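Local atomic coordinates of metallo-beta-lactamase FIM-1 (Pseudomonas aeruginosa, PDB entry 6V3Q), a protein that is a class B metallo-beta-lactamase that probably hydrolyses beta-lactam antibiotics to substituted beta-amino acids, with zinc as cofactor. Residues D56-T59 with A60-I63; I63-S66 with K67-K71; G88-A91 with A92-Q96; L182-W185 with K186-L190. One frame throughout, in Å; residues are numbered along the deposited sequence.

Contact 1 of 4, residues D56-T59 with A60-I63; sequences DPQT and AQII
In the opening turns of helix 56-68, the crossover helix of a beta-alpha-beta unit, D56 and P57 hand their carbonyls to A60 and Q61 four residues on. A60 N lies 2.7 Å from D56 O, and Q61 N lies 3.1 Å from P57 O. I63 N closes on T59 O at 3.1 Å, whereas the bond from I62 N to Q58 O is weak.

The side chains of Q58 and Q61 meet where Q61 NE2 stands 3.8 Å from Q58 CG. Both chains run extended beyond CG (chi2 -178° and 174°), which brings the two amides to a shared water. Their planes are turned 59° apart, and the water accepts from both: Q61 NE2 at 2.9 Å, and Q58 NE2 by a weak bond. Each amide has a firmer anchor elsewhere, Q58 NE2 on M25 O and Q61 OE1 on V10 N, while T59 OG1 bonds to D55 O and A53 N. The helix is thus pinned along two sides: Q58 and I62 lie against strand 19-27, and D56, T59 and I63 against helix 90-95.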
ATOM      1  N   ASP A  56      15.955  10.066   1.879  1.00 83.93           N
ATOM      2  CA  ASP A  56      17.235  10.409   1.261  1.00 83.58           C
ATOM      3  C   ASP A  56      17.761   9.323   0.330  1.00 79.54           C
ATOM      4  O   ASP A  56      18.094   9.646  -0.822  1.00 77.21           O
ATOM      5  CB  ASP A  56      18.260  10.747   2.350  1.00 91.84           C
ATOM      6  CG  ASP A  56      17.995  12.088   3.009  1.00 98.03           C
ATOM      7  OD1 ASP A  56      17.498  13.007   2.325  1.00 98.13           O
ATOM      8  OD2 ASP A  56      18.299  12.228   4.213  1.00102.32           O
ATOM      9  N   PRO A  57      17.868   8.049   0.734  1.00 78.70           N
ATOM     10  CA  PRO A  57      18.478   7.059  -0.173  1.00 73.41           C
ATOM     11  C   PRO A  57      17.698   6.840  -1.457  1.00 74.68           C
ATOM     12  O   PRO A  57      18.309   6.552  -2.494  1.00 75.91           O
ATOM     13  CB  PRO A  57      18.526   5.785   0.682  1.00 69.96           C
ATOM     14  CG  PRO A  57      17.461   5.970   1.694  1.00 75.06           C
ATOM     15  CD  PRO A  57      17.479   7.432   2.016  1.00 74.91           C
ATOM     16  N   GLN A  58      16.367   6.956  -1.423  1.00 70.93           N
ATOM     17  CA  GLN A  58      15.591   6.851  -2.655  1.00 71.19           C
ATOM     18  C   GLN A  58      15.782   8.084  -3.531  1.00 69.46           C
ATOM     19  O   GLN A  58      15.844   7.973  -4.761  1.00 69.42           O
ATOM     20  CB  GLN A  58      14.111   6.640  -2.333  1.00 70.81           C
ATOM     21  CG  GLN A  58      13.681   5.182  -2.219  1.00 77.40           C
ATOM     22  CD  GLN A  58      12.191   5.028  -1.953  1.00 80.42           C
ATOM     23  OE1 GLN A  58      11.582   5.856  -1.276  1.00 78.02           O
ATOM     24  NE2 GLN A  58      11.600   3.963  -2.485  1.00 85.04           N
ATOM     25  N   THR A  59      15.875   9.268  -2.916  1.00 69.30           N
ATOM     26  CA  THR A  59      16.233  10.463  -3.674  1.00 66.44           C
ATOM     27  C   THR A  59      17.654  10.362  -4.212  1.00 65.83           C
ATOM     28  O   THR A  59      17.942  10.864  -5.307  1.00 63.49           O
ATOM     29  CB  THR A  59      16.073  11.713  -2.803  1.00 66.15           C
ATOM     30  OG1 THR A  59      14.721  11.802  -2.332  1.00 64.21           O
ATOM     31  CG2 THR A  59      16.398  12.972  -3.595  1.00 61.98           C
ATOM     32  N   ALA A  60      18.550   9.703  -3.470  1.00 67.72           N
ATOM     33  CA  ALA A  60      19.908   9.494  -3.963  1.00 68.68           C
ATOM     34  C   ALA A  60      19.916   8.642  -5.224  1.00 68.37           C
ATOM     35  O   ALA A  60      20.779   8.825  -6.090  1.00 70.24           O
ATOM     36  CB  ALA A  60      20.769   8.850  -2.876  1.00 64.38           C
ATOM     37  N   GLN A  61      18.968   7.710  -5.345  1.00 66.30           N
ATOM     38  CA  GLN A  61      18.835   6.942  -6.578  1.00 64.60           C
ATOM     39  C   GLN A  61      18.520   7.853  -7.757  1.00 64.39           C
ATOM     40  O   GLN A  61      19.074   7.684  -8.848  1.00 67.91           O
ATOM     41  CB  GLN A  61      17.744   5.881  -6.426  1.00 62.98           C
ATOM     42  CG  GLN A  61      18.102   4.733  -5.501  1.00 67.37           C
ATOM     43  CD  GLN A  61      16.936   3.796  -5.274  1.00 70.91           C
ATOM     44  OE1 GLN A  61      16.301   3.333  -6.222  1.00 69.74           O
ATOM     45  NE2 GLN A  61      16.640   3.517  -4.011  1.00 74.64           N
ATOM     46  N   ILE A  62      17.628   8.826  -7.552  1.00 61.75           N
ATOM     47  CA  ILE A  62      17.246   9.732  -8.631  1.00 60.33           C
ATOM     48  C   ILE A  62      18.444  10.554  -9.082  1.00 63.52           C
ATOM     49  O   ILE A  62      18.673  10.740 -10.284  1.00 67.87           O
ATOM     50  CB  ILE A  62      16.079  10.630  -8.179  1.00 59.40           C
ATOM     51  CG1 ILE A  62      14.874   9.781  -7.764  1.00 58.93           C
ATOM     52  CG2 ILE A  62      15.696  11.605  -9.283  1.00 55.34           C
ATOM     53  CD1 ILE A  62      13.746  10.580  -7.160  1.00 61.25           C
ATOM     54  N   ILE A  63      19.227  11.058  -8.125  1.00 64.61           N
ATOM     55  CA  ILE A  63      20.436  11.810  -8.454  1.00 66.68           C
ATOM     56  C   ILE A  63      21.388  10.949  -9.273  1.00 68.03           C
ATOM     57  O   ILE A  63      21.913  11.377 -10.308  1.00 73.95           O
ATOM     58  CB  ILE A  63      21.112  12.320  -7.168  1.00 63.40           C
ATOM     59  CG1 ILE A  63      20.241  13.367  -6.473  1.00 63.10           C
ATOM     60  CG2 ILE A  63      22.503  12.862  -7.470  1.00 59.64           C
ATOM     61  CD1 ILE A  63      20.723  13.722  -5.088  1.00 65.64           C
TER
HETATM   62  O   HOH W   1      14.346   1.941  -3.105  1.00 72.66           O

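Contact 2 of 4, residues I63-S66 with K67-K71; sequences IEWS and KDTLK
W65 holds its CG anti to the backbone N (chi1 171°), a torsion that carries the indole along the helix so that T69 and L70 lie over one of its faces. T69 CB sits over the five-membered ring, 3.9 Å from its centroid and 29° off the normal. L70 CB stands over the six-membered ring at 4.3 Å and 17° off the normal. Both are CH-pi contacts, and L70 CD2 adds apolar packing at the rim, 3.8 Å from W65 CZ3.

At the backbone, W65 O accepts from both T69 N and L70 N, the second at 3.0 Å. I63 O is likewise shared: S66 OG donates to it at 2.7 Å and K67 N reaches it from the same face of the carbonyl plane. S66 OG also bonds to I74 N, so this buried hydroxyl links the helix to strand 74-78.

On the exposed flank the K67 chain bends back along I63 until NZ is 3.6 Å from I63 CG2. Its salt bridge to E64 OE2 is long, 3.7 Å, and the nearby carboxylate of D68 would probably add negative potential around E64.

F12 stacks on the W65 ring and W20 meets it edge-to-face. With K71 the chain leaves helical angles at positive phi, an exit common at helix C-termini; here the helix is the crossover between strands 46-50 and 74-78 of a beta-alpha-beta unit.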
ATOM      1  N   ILE A  63      19.227  11.058  -8.125  1.00 64.61           N
ATOM      2  CA  ILE A  63      20.436  11.810  -8.454  1.00 66.68           C
ATOM      3  C   ILE A  63      21.388  10.949  -9.273  1.00 68.03           C
ATOM      4  O   ILE A  63      21.913  11.377 -10.308  1.00 73.95           O
ATOM      5  CB  ILE A  63      21.112  12.320  -7.168  1.00 63.40           C
ATOM      6  CG1 ILE A  63      20.241  13.367  -6.473  1.00 63.10           C
ATOM      7  CG2 ILE A  63      22.503  12.862  -7.470  1.00 59.64           C
ATOM      8  CD1 ILE A  63      20.723  13.722  -5.088  1.00 65.64           C
ATOM      9  N   GLU A  64      21.619   9.715  -8.820  1.00 67.81           N
ATOM     10  CA  GLU A  64      22.564   8.839  -9.502  1.00 72.67           C
ATOM     11  C   GLU A  64      22.059   8.451 -10.886  1.00 66.71           C
ATOM     12  O   GLU A  64      22.841   8.377 -11.841  1.00 64.83           O
ATOM     13  CB  GLU A  64      22.825   7.595  -8.650  1.00 81.96           C
ATOM     14  CG  GLU A  64      24.290   7.194  -8.543  1.00 97.35           C
ATOM     15  CD  GLU A  64      25.146   8.232  -7.828  1.00109.58           C
ATOM     16  OE1 GLU A  64      26.386   8.106  -7.872  1.00117.43           O
ATOM     17  OE2 GLU A  64      24.591   9.171  -7.217  1.00111.48           O
ATOM     18  N   TRP A  65      20.752   8.208 -11.015  1.00 62.39           N
ATOM     19  CA  TRP A  65      20.185   7.873 -12.317  1.00 66.54           C
ATOM     20  C   TRP A  65      20.321   9.035 -13.294  1.00 69.95           C
ATOM     21  O   TRP A  65      20.572   8.828 -14.487  1.00 66.42           O
ATOM     22  CB  TRP A  65      18.718   7.476 -12.158  1.00 64.38           C
ATOM     23  CG  TRP A  65      17.986   7.312 -13.454  1.00 63.60           C
ATOM     24  CD1 TRP A  65      17.866   6.169 -14.190  1.00 64.75           C
ATOM     25  CD2 TRP A  65      17.266   8.325 -14.166  1.00 60.38           C
ATOM     26  NE1 TRP A  65      17.116   6.408 -15.315  1.00 64.58           N
ATOM     27  CE2 TRP A  65      16.738   7.725 -15.326  1.00 64.00           C
ATOM     28  CE3 TRP A  65      17.016   9.682 -13.936  1.00 62.58           C
ATOM     29  CZ2 TRP A  65      15.976   8.433 -16.252  1.00 63.67           C
ATOM     30  CZ3 TRP A  65      16.260  10.384 -14.858  1.00 63.16           C
ATOM     31  CH2 TRP A  65      15.749   9.758 -16.001  1.00 62.59           C
ATOM     32  N   SER A  66      20.156  10.269 -12.805  1.00 68.94           N
ATOM     33  CA  SER A  66      20.272  11.431 -13.680  1.00 70.61           C
ATOM     34  C   SER A  66      21.698  11.617 -14.182  1.00 66.04           C
ATOM     35  O   SER A  66      21.906  12.188 -15.259  1.00 67.92           O
ATOM     36  CB  SER A  66      19.808  12.692 -12.952  1.00 70.70           C
ATOM     37  OG  SER A  66      20.804  13.148 -12.053  1.00 74.78           O
ATOM     38  N   LYS A  67      22.687  11.151 -13.421  1.00 69.40           N
ATOM     39  CA  LYS A  67      24.083  11.271 -13.822  1.00 75.87           C
ATOM     40  C   LYS A  67      24.555  10.085 -14.656  1.00 78.91           C
ATOM     41  O   LYS A  67      25.253  10.276 -15.656  1.00 82.02           O
ATOM     42  CB  LYS A  67      24.982  11.418 -12.590  1.00 82.45           C
ATOM     43  CG  LYS A  67      24.831  12.729 -11.831  1.00 88.73           C
ATOM     44  CD  LYS A  67      26.101  13.061 -11.051  1.00 95.96           C
ATOM     45  CE  LYS A  67      26.424  12.019  -9.992  1.00 99.04           C
ATOM     46  NZ  LYS A  67      25.842  12.359  -8.669  1.00 99.38           N
ATOM     47  N   ASP A  68      24.186   8.864 -14.267  1.00 83.74           N
ATOM     48  CA  ASP A  68      24.723   7.665 -14.902  1.00 88.26           C
ATOM     49  C   ASP A  68      23.938   7.242 -16.137  1.00 85.21           C
ATOM     50  O   ASP A  68      24.540   6.841 -17.140  1.00 90.81           O
ATOM     51  CB  ASP A  68      24.760   6.510 -13.896  1.00 98.62           C
ATOM     52  CG  ASP A  68      25.699   6.779 -12.736  1.00109.18           C
ATOM     53  OD1 ASP A  68      26.630   7.595 -12.902  1.00113.05           O
ATOM     54  OD2 ASP A  68      25.507   6.176 -11.659  1.00111.47           O
ATOM     55  N   THR A  69      22.609   7.322 -16.091  1.00 85.33           N
ATOM     56  CA  THR A  69      21.758   6.888 -17.194  1.00 82.48           C
ATOM     57  C   THR A  69      21.316   8.045 -18.084  1.00 78.85           C
ATOM     58  O   THR A  69      21.468   7.979 -19.308  1.00 82.93           O
ATOM     59  CB  THR A  69      20.525   6.151 -16.653  1.00 79.00           C
ATOM     60  OG1 THR A  69      20.946   5.066 -15.815  1.00 83.43           O
ATOM     61  CG2 THR A  69      19.680   5.605 -17.796  1.00 78.06           C
ATOM     62  N   LEU A  70      20.766   9.106 -17.489  1.00 74.39           N
ATOM     63  CA  LEU A  70      20.321  10.249 -18.277  1.00 70.93           C
ATOM     64  C   LEU A  70      21.499  11.044 -18.831  1.00 71.07           C
ATOM     65  O   LEU A  70      21.357  11.727 -19.854  1.00 68.47           O
ATOM     66  CB  LEU A  70      19.423  11.147 -17.424  1.00 71.82           C
ATOM     67  CG  LEU A  70      18.610  12.222 -18.145  1.00 71.51           C
ATOM     68  CD1 LEU A  70      17.719  11.580 -19.195  1.00 69.67           C
ATOM     69  CD2 LEU A  70      17.783  13.039 -17.160  1.00 62.85           C
ATOM     70  N   LYS A  71      22.660  10.967 -18.174  1.00 75.27           N
ATOM     71  CA  LYS A  71      23.832  11.770 -18.522  1.00 79.35           C
ATOM     72  C   LYS A  71      23.500  13.260 -18.536  1.00 79.43           C
ATOM     73  O   LYS A  71      24.103  14.038 -19.280  1.00 82.45           O
ATOM     74  CB  LYS A  71      24.434  11.332 -19.860  1.00 87.62           C
ATOM     75  CG  LYS A  71      24.853   9.873 -19.888  1.00 94.40           C
ATOM     76  CD  LYS A  71      25.974   9.607 -18.895  1.00101.54           C
ATOM     77  CE  LYS A  71      27.295  10.187 -19.382  1.00112.72           C
ATOM     78  NZ  LYS A  71      28.410   9.953 -18.425  1.00117.88           N
TER

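Contact 3 of 4, residues G88-A91 with A92-Q96; sequences GGVA and ALRQQ
V90 and A91 meet R94 and Q95 one turn later in the short helix 90-95, with G89 at its N-cap position. Two backbone bonds have good geometry: R94 N donates to V90 O at 3.0 Å with an N-H angle of 167°, and Q95 N donates to A91 O at 2.9 Å.

The first turn is held more loosely. G89 O is approached by both A92 N and L93 N, but each bond is weak, as is the second bond that L93 N makes to V90 O. A92 N has a further weak partner in the carboxylate oxygen OD1 of D56, which lies beside the first turn. G89 N is satisfied from outside the segments by T52 OG1, so loop and helix 56-68 both supply polar atoms to this N-terminus.

L93 is buried against F79, and its CG lies 3.6 Å from G89 O. V90 also touches F79, and its side chain is about 10 Å from that of the zinc ligand H83, so outside the metal's first shell.

R94 runs alongside V90, pointing the same way, then bends at chi3 (67°) to carry NH1 to the carbonyl oxygen of P117, which accepts a hydrogen bond. Along the shared path, V90 CG1 packs 3.9 Å from R94 CD.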
ATOM      1  N   GLY A  88      10.950  14.814   1.294  1.00 76.18           N
ATOM      2  CA  GLY A  88      11.583  13.847   2.175  1.00 75.59           C
ATOM      3  C   GLY A  88      13.080  13.725   1.981  1.00 74.31           C
ATOM      4  O   GLY A  88      13.801  13.365   2.918  1.00 80.11           O
ATOM      5  N   GLY A  89      13.570  14.019   0.778  1.00 69.94           N
ATOM      6  CA  GLY A  89      14.982  13.867   0.488  1.00 70.71           C
ATOM      7  C   GLY A  89      15.670  15.162   0.113  1.00 73.29           C
ATOM      8  O   GLY A  89      16.604  15.165  -0.696  1.00 74.47           O
ATOM      9  N   VAL A  90      15.215  16.272   0.700  1.00 74.34           N
ATOM     10  CA  VAL A  90      15.797  17.577   0.391  1.00 74.64           C
ATOM     11  C   VAL A  90      17.254  17.633   0.833  1.00 78.42           C
ATOM     12  O   VAL A  90      18.109  18.189   0.132  1.00 79.62           O
ATOM     13  CB  VAL A  90      14.963  18.698   1.042  1.00 77.22           C
ATOM     14  CG1 VAL A  90      15.718  20.017   1.017  1.00 75.39           C
ATOM     15  CG2 VAL A  90      13.638  18.843   0.328  1.00 77.36           C
ATOM     16  N   ALA A  91      17.560  17.049   1.995  1.00 80.97           N
ATOM     17  CA  ALA A  91      18.923  17.094   2.515  1.00 81.28           C
ATOM     18  C   ALA A  91      19.909  16.432   1.559  1.00 81.71           C
ATOM     19  O   ALA A  91      21.033  16.914   1.384  1.00 83.42           O
ATOM     20  CB  ALA A  91      18.981  16.431   3.891  1.00 79.79           C
ATOM     21  N   ALA A  92      19.505  15.324   0.929  1.00 79.71           N
ATOM     22  CA  ALA A  92      20.388  14.655  -0.021  1.00 80.10           C
ATOM     23  C   ALA A  92      20.681  15.536  -1.229  1.00 77.75           C
ATOM     24  O   ALA A  92      21.775  15.461  -1.801  1.00 79.65           O
ATOM     25  CB  ALA A  92      19.774  13.327  -0.463  1.00 77.45           C
ATOM     26  N   LEU A  93      19.727  16.380  -1.622  1.00 74.14           N
ATOM     27  CA  LEU A  93      19.958  17.295  -2.735  1.00 73.60           C
ATOM     28  C   LEU A  93      20.909  18.416  -2.334  1.00 76.28           C
ATOM     29  O   LEU A  93      21.874  18.712  -3.048  1.00 77.83           O
ATOM     30  CB  LEU A  93      18.626  17.861  -3.228  1.00 69.47           C
ATOM     31  CG  LEU A  93      17.594  16.840  -3.713  1.00 69.19           C
ATOM     32  CD1 LEU A  93      16.238  17.497  -3.910  1.00 66.94           C
ATOM     33  CD2 LEU A  93      18.053  16.187  -5.001  1.00 71.67           C
ATOM     34  N   ARG A  94      20.661  19.046  -1.182  1.00 75.76           N
ATOM     35  CA  ARG A  94      21.505  20.151  -0.742  1.00 79.18           C
ATOM     36  C   ARG A  94      22.918  19.685  -0.410  1.00 86.45           C
ATOM     37  O   ARG A  94      23.868  20.473  -0.506  1.00 88.16           O
ATOM     38  CB  ARG A  94      20.866  20.848   0.459  1.00 78.59           C
ATOM     39  CG  ARG A  94      19.467  21.377   0.175  1.00 76.06           C
ATOM     40  CD  ARG A  94      18.908  22.163   1.352  1.00 81.33           C
ATOM     41  NE  ARG A  94      19.635  23.409   1.578  1.00 87.53           N
ATOM     42  CZ  ARG A  94      19.289  24.323   2.479  1.00 92.19           C
ATOM     43  NH1 ARG A  94      18.221  24.133   3.243  1.00 93.48           N
ATOM     44  NH2 ARG A  94      20.009  25.429   2.614  1.00 94.99           N
ATOM     45  N   GLN A  95      23.077  18.419  -0.017  1.00 91.24           N
ATOM     46  CA  GLN A  95      24.414  17.860   0.153  1.00100.17           C
ATOM     47  C   GLN A  95      25.159  17.805  -1.174  1.00 98.24           C
ATOM     48  O   GLN A  95      26.363  18.079  -1.232  1.00100.29           O
ATOM     49  CB  GLN A  95      24.321  16.464   0.773  1.00109.99           C
ATOM     50  CG  GLN A  95      25.459  15.526   0.386  1.00120.45           C
ATOM     51  CD  GLN A  95      25.294  14.135   0.963  1.00127.76           C
ATOM     52  OE1 GLN A  95      24.179  13.687   1.235  1.00128.48           O
ATOM     53  NE2 GLN A  95      26.410  13.444   1.158  1.00132.50           N
ATOM     54  N   GLN A  96      24.455  17.463  -2.251  1.00 92.70           N
ATOM     55  CA  GLN A  96      25.036  17.355  -3.582  1.00 91.56           C
ATOM     56  C   GLN A  96      25.167  18.701  -4.288  1.00 88.87           C
ATOM     57  O   GLN A  96      25.565  18.731  -5.457  1.00 86.57           O
ATOM     58  CB  GLN A  96      24.199  16.401  -4.439  1.00 91.90           C
ATOM     59  CG  GLN A  96      24.321  14.939  -4.041  1.00 97.55           C
ATOM     60  CD  GLN A  96      25.617  14.314  -4.518  1.00104.09           C
ATOM     61  OE1 GLN A  96      25.787  14.042  -5.706  1.00103.33           O
ATOM     62  NE2 GLN A  96      26.538  14.079  -3.591  1.00109.14           N
TER

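Contact 4 of 4, residues L182-W185 with K186-L190; sequences LAHW and KTAVL
The contact is a local one between H184 and W185 and the residues three and four further on, at the N-terminal start of helix 185-195, where the chain arrives from the loop after strand 159-161. T187 crosses the imidazole of H184 at about a right angle. T187 CB lies over one face, 4.0 Å from the ring centroid and 23° off the normal, a CH-pi contact, while T187 CG2 comes within 3.5 Å of H184 NE2. The other ring nitrogen, ND1, bonds to P143 O, which helps to set the rotation of the imidazole.

Beneath these side chains the helix begins its regular pattern. A188 N reaches H184 O at 3.0 Å, and V189 N reaches W185 O at 3.1 Å. A water accepts a hydrogen bond from K186 N at 3.0 Å, giving this first-turn amide a partner.

With CG anti to the backbone N and hence beside its own carbonyl (chi1 -164°), W185 turns its indole toward the next turn, where V189 meets the ring edge: CG2 approaches W185 CD1 to 3.5 Å. The indole NE1 donates outside the segments to L165 O. The W185 side chain is about 4 Å from that of the zinc ligand H145, so this helix start borders the metal site. W185 and V189 both pack on helix 213-226, where K186 adds a salt bridge to E223, and A188 touches P141 in a neighbouring loop.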
ATOM      1  N   LEU A 182     -10.640  22.741   2.807  1.00 63.56           N
ATOM      2  CA  LEU A 182     -11.777  22.195   2.073  1.00 64.12           C
ATOM      3  C   LEU A 182     -12.564  23.284   1.362  1.00 65.97           C
ATOM      4  O   LEU A 182     -13.114  23.048   0.278  1.00 70.91           O
ATOM      5  CB  LEU A 182     -12.691  21.420   3.022  1.00 65.20           C
ATOM      6  CG  LEU A 182     -12.105  20.170   3.680  1.00 68.88           C
ATOM      7  CD1 LEU A 182     -13.155  19.488   4.546  1.00 70.65           C
ATOM      8  CD2 LEU A 182     -11.568  19.216   2.629  1.00 64.19           C
ATOM      9  N   ALA A 183     -12.624  24.481   1.950  1.00 65.73           N
ATOM     10  CA  ALA A 183     -13.396  25.566   1.354  1.00 72.21           C
ATOM     11  C   ALA A 183     -12.779  26.040   0.042  1.00 63.51           C
ATOM     12  O   ALA A 183     -13.502  26.398  -0.896  1.00 66.83           O
ATOM     13  CB  ALA A 183     -13.509  26.726   2.341  1.00 58.12           C
ATOM     14  N   HIS A 184     -11.450  26.054  -0.045  1.00 57.80           N
ATOM     15  CA  HIS A 184     -10.756  26.645  -1.184  1.00 57.17           C
ATOM     16  C   HIS A 184     -10.220  25.617  -2.174  1.00 54.83           C
ATOM     17  O   HIS A 184      -9.767  26.006  -3.256  1.00 51.10           O
ATOM     18  CB  HIS A 184      -9.601  27.532  -0.690  1.00 62.11           C
ATOM     19  CG  HIS A 184      -8.996  28.395  -1.752  1.00 67.96           C
ATOM     20  ND1 HIS A 184      -7.789  28.105  -2.351  1.00 65.59           N
ATOM     21  CD2 HIS A 184      -9.434  29.540  -2.328  1.00 68.37           C
ATOM     22  CE1 HIS A 184      -7.508  29.035  -3.247  1.00 66.98           C
ATOM     23  NE2 HIS A 184      -8.491  29.917  -3.253  1.00 69.78           N
ATOM     24  N   TRP A 185     -10.275  24.322  -1.842  1.00 55.86           N
ATOM     25  CA  TRP A 185      -9.628  23.315  -2.680  1.00 50.60           C
ATOM     26  C   TRP A 185     -10.163  23.346  -4.108  1.00 55.28           C
ATOM     27  O   TRP A 185      -9.385  23.276  -5.066  1.00 54.48           O
ATOM     28  CB  TRP A 185      -9.803  21.924  -2.061  1.00 49.35           C
ATOM     29  CG  TRP A 185      -8.877  20.867  -2.620  1.00 52.87           C
ATOM     30  CD1 TRP A 185      -8.327  20.830  -3.867  1.00 44.59           C
ATOM     31  CD2 TRP A 185      -8.392  19.702  -1.937  1.00 53.98           C
ATOM     32  NE1 TRP A 185      -7.539  19.717  -4.008  1.00 47.14           N
ATOM     33  CE2 TRP A 185      -7.560  19.007  -2.837  1.00 50.90           C
ATOM     34  CE3 TRP A 185      -8.585  19.177  -0.655  1.00 56.43           C
ATOM     35  CZ2 TRP A 185      -6.922  17.817  -2.499  1.00 55.97           C
ATOM     36  CZ3 TRP A 185      -7.947  17.994  -0.319  1.00 57.21           C
ATOM     37  CH2 TRP A 185      -7.127  17.328  -1.237  1.00 57.53           C
ATOM     38  N   LYS A 186     -11.484  23.469  -4.276  1.00 54.59           N
ATOM     39  CA  LYS A 186     -12.040  23.497  -5.627  1.00 53.07           C
ATOM     40  C   LYS A 186     -11.560  24.723  -6.395  1.00 52.30           C
ATOM     41  O   LYS A 186     -11.227  24.628  -7.583  1.00 51.98           O
ATOM     42  CB  LYS A 186     -13.568  23.462  -5.582  1.00 58.36           C
ATOM     43  CG  LYS A 186     -14.203  23.264  -6.957  1.00 61.67           C
ATOM     44  CD  LYS A 186     -15.340  24.243  -7.224  1.00 64.68           C
ATOM     45  CE  LYS A 186     -16.593  23.874  -6.449  1.00 68.66           C
ATOM     46  NZ  LYS A 186     -17.756  24.703  -6.869  1.00 72.83           N
ATOM     47  N   THR A 187     -11.508  25.881  -5.730  1.00 53.62           N
ATOM     48  CA  THR A 187     -11.036  27.098  -6.383  1.00 51.81           C
ATOM     49  C   THR A 187      -9.609  26.934  -6.891  1.00 54.23           C
ATOM     50  O   THR A 187      -9.275  27.396  -7.990  1.00 52.70           O
ATOM     51  CB  THR A 187     -11.134  28.279  -5.415  1.00 51.24           C
ATOM     52  OG1 THR A 187     -12.505  28.479  -5.050  1.00 61.25           O
ATOM     53  CG2 THR A 187     -10.594  29.549  -6.054  1.00 46.43           C
ATOM     54  N   ALA A 188      -8.758  26.257  -6.115  1.00 54.98           N
ATOM     55  CA  ALA A 188      -7.373  26.063  -6.531  1.00 51.36           C
ATOM     56  C   ALA A 188      -7.283  25.128  -7.731  1.00 51.14           C
ATOM     57  O   ALA A 188      -6.501  25.372  -8.656  1.00 50.87           O
ATOM     58  CB  ALA A 188      -6.542  25.528  -5.365  1.00 51.79           C
ATOM     59  N   VAL A 189      -8.075  24.054  -7.733  1.00 51.01           N
ATOM     60  CA  VAL A 189      -8.069  23.123  -8.859  1.00 50.83           C
ATOM     61  C   VAL A 189      -8.503  23.834 -10.135  1.00 56.69           C
ATOM     62  O   VAL A 189      -7.860  23.716 -11.184  1.00 59.23           O
ATOM     63  CB  VAL A 189      -8.964  21.910  -8.557  1.00 55.19           C
ATOM     64  CG1 VAL A 189      -9.051  20.999  -9.775  1.00 59.02           C
ATOM     65  CG2 VAL A 189      -8.434  21.152  -7.357  1.00 62.68           C
ATOM     66  N   LEU A 190      -9.593  24.603 -10.054  1.00 50.57           N
ATOM     67  CA  LEU A 190     -10.086  25.323 -11.225  1.00 51.33           C
ATOM     68  C   LEU A 190      -9.111  26.404 -11.677  1.00 52.31           C
ATOM     69  O   LEU A 190      -9.059  26.731 -12.870  1.00 59.44           O
ATOM     70  CB  LEU A 190     -11.454  25.937 -10.927  1.00 46.44           C
ATOM     71  CG  LEU A 190     -12.584  24.946 -10.643  1.00 51.62           C
ATOM     72  CD1 LEU A 190     -13.919  25.665 -10.512  1.00 53.35           C
ATOM     73  CD2 LEU A 190     -12.643  23.873 -11.730  1.00 45.54           C
TER
HETATM   74  O   HOH W   2     -13.716  23.240  -2.303  1.00 50.46           O

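From the N terminus, contacts 1 and 2 follow each other along helix 56-68, and contact 3 comes after strand 74-78 on helix 90-95. Each joins immediately adjacent segments, so none closes a long loop; contacts 1 and 2 overlap at I63, and contacts 3 and 4 follow in series. Contacts 1 and 3 nevertheless touch in space, their centres 9 Å apart: I63 CD1 packs on L93 CD2, joining the two helices on one flank of the fold. Contact 2 meets contact 3 through K67 and Q96. Contact 4 starts helix 185-195 on the other side of the chain's centre, its nearest atoms about 18 Å from contact 3.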